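SaTIE-TED (Staphylococcus aureus, PDB 6FX6) is the thioester domain of an LPXTG-anchored surface protein, of unknown function but possibly able to attach the bacterium covalently to host targets, as proposed for other bacterial thioester domains. Local coordinates at residues A[156-160]-A[161-165]. Sequence-based numbering, arbitrary orientation.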
loop_
_atom_site.group_PDB
_atom_site.type_symbol
_atom_site.label_atom_id
_atom_site.label_comp_id
_atom_site.label_asym_id
_atom_site.label_seq_id
_atom_site.Cartn_x
_atom_site.Cartn_y
_atom_site.Cartn_z
ATOM N N PHE A 156 -13.524 -9.566 22.774
ATOM C CA PHE A 156 -13.130 -8.162 22.851
ATOM C C PHE A 156 -13.776 -7.422 21.696
ATOM O O PHE A 156 -13.551 -7.769 20.532
ATOM C CB PHE A 156 -11.611 -8.030 22.802
ATOM C CG PHE A 156 -10.909 -8.823 23.865
ATOM C CD1 PHE A 156 -10.859 -8.358 25.173
ATOM C CD2 PHE A 156 -10.331 -10.057 23.569
ATOM C CE1 PHE A 156 -10.227 -9.099 26.169
ATOM C CE2 PHE A 156 -9.696 -10.802 24.557
ATOM C CZ PHE A 156 -9.644 -10.321 25.858
ATOM N N VAL A 157 -14.596 -6.424 22.028
ATOM C CA VAL A 157 -15.360 -5.680 21.042
ATOM C C VAL A 157 -14.555 -4.471 20.586
ATOM O O VAL A 157 -14.046 -3.713 21.406
ATOM C CB VAL A 157 -16.716 -5.206 21.617
ATOM C CG1 VAL A 157 -17.488 -4.380 20.590
ATOM C CG2 VAL A 157 -17.548 -6.401 22.075
ATOM N N ASP A 158 -14.449 -4.302 19.272
ATOM C CA ASP A 158 -13.882 -3.099 18.677
ATOM C C ASP A 158 -15.000 -2.078 18.446
ATOM O O ASP A 158 -15.714 -2.157 17.452
ATOM C CB ASP A 158 -13.184 -3.439 17.354
ATOM C CG ASP A 158 -12.664 -2.207 16.618
ATOM O OD1 ASP A 158 -12.503 -1.143 17.251
ATOM O OD2 ASP A 158 -12.420 -2.310 15.397
ATOM N N THR A 159 -15.127 -1.112 19.352
ATOM C CA THR A 159 -16.114 -0.033 19.209
ATOM C C THR A 159 -15.780 0.990 18.104
ATOM O O THR A 159 -16.633 1.812 17.773
ATOM C CB THR A 159 -16.345 0.718 20.544
ATOM O OG1 THR A 159 -15.095 1.165 21.080
ATOM C CG2 THR A 159 -17.026 -0.188 21.556
ATOM N N ASN A 160 -14.564 0.951 17.546
ATOM C CA ASN A 160 -14.204 1.783 16.374
ATOM C C ASN A 160 -14.664 1.224 15.014
ATOM O O ASN A 160 -14.491 1.899 13.998
ATOM C CB ASN A 160 -12.683 2.045 16.317
ATOM C CG ASN A 160 -12.255 3.273 17.103
ATOM O OD1 ASN A 160 -12.929 3.712 18.036
ATOM N ND2 ASN A 160 -11.108 3.830 16.727
ATOM N N ASN A 161 -15.209 0.002 14.983
ATOM C CA ASN A 161 -15.792 -0.579 13.763
ATOM C C ASN A 161 -14.742 -0.710 12.633
ATOM O O ASN A 161 -14.954 -0.249 11.504
ATOM C CB ASN A 161 -17.039 0.244 13.338
ATOM C CG ASN A 161 -17.844 -0.403 12.209
ATOM O OD1 ASN A 161 -17.947 -1.628 12.108
ATOM N ND2 ASN A 161 -18.425 0.435 11.354
ATOM N N THR A 162 -13.608 -1.333 12.954
ATOM C CA THR A 162 -12.500 -1.496 11.997
ATOM C C THR A 162 -12.138 -2.941 11.642
ATOM O O THR A 162 -11.306 -3.149 10.761
ATOM C CB THR A 162 -11.198 -0.836 12.513
ATOM O OG1 THR A 162 -10.752 -1.514 13.693
ATOM C CG2 THR A 162 -11.406 0.648 12.809
ATOM N N LEU A 163 -12.744 -3.936 12.288
ATOM C CA LEU A 163 -12.261 -5.317 12.136
ATOM C C LEU A 163 -12.535 -5.952 10.769
ATOM O O LEU A 163 -11.827 -6.882 10.388
ATOM C CB LEU A 163 -12.763 -6.212 13.276
ATOM C CG LEU A 163 -12.362 -5.777 14.695
ATOM C CD1 LEU A 163 -12.642 -6.888 15.696
ATOM C CD2 LEU A 163 -10.898 -5.350 14.787
ATOM N N SER A 164 -13.510 -5.425 10.020
ATOM C CA SER A 164 -13.760 -5.866 8.632
ATOM C C SER A 164 -12.622 -5.571 7.629
ATOM O O SER A 164 -12.595 -6.171 6.561
ATOM C CB SER A 164 -15.069 -5.266 8.094
ATOM O OG SER A 164 -14.909 -3.903 7.746
ATOM N N ASN A 165 -11.714 -4.650 7.967
ATOM C CA ASN A 165 -10.518 -4.354 7.147
ATOM C C ASN A 165 -9.299 -5.267 7.429
ATOM O O ASN A 165 -8.271 -5.148 6.753
ATOM C CB ASN A 165 -10.078 -2.900 7.363
ATOM C CG ASN A 165 -11.167 -1.895 7.027
ATOM O OD1 ASN A 165 -11.522 -1.713 5.864
ATOM N ND2 ASN A 165 -11.691 -1.221 8.053
#
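One carboxylate oxygen, OD2 of D158, takes two bonds from a single residue four places on: T162 OG1 lies 2.5 Å from D158 OD2, and the backbone N of T162 stands 2.9 Å from that same oxygen. The hydroxyl arrives on the syn side, tilted 23° from the carboxylate plane, whereas the amide comes from farther above it. T162 can grip with both groups because its OG1 sits between its own backbone N and carbonyl carbon (chi1 65°). The other oxygen has one local and one distant partner. D158 OD1 accepts from N160 N at 3.0 Å, an Asx turn laid over the type I beta turn D158-N161, whose closing bond from N161 N to D158 O is weak at 3.3 Å; S140 N, in an earlier loop of the same chain, also donates to OD1. These bonds span the bend where strand 154-157, an edge of a three-stranded antiparallel sheet, leads into the 3-10 segment 163-165. With CG anti to its backbone N (chi1 175°), D158 reaches across the turn, and L163 packs alongside, its CG 3.6 Å from D158 CB. Among the exposed side chains, N160 ND2 donates to R138 O and N161 OD1 accepts from N182 ND2.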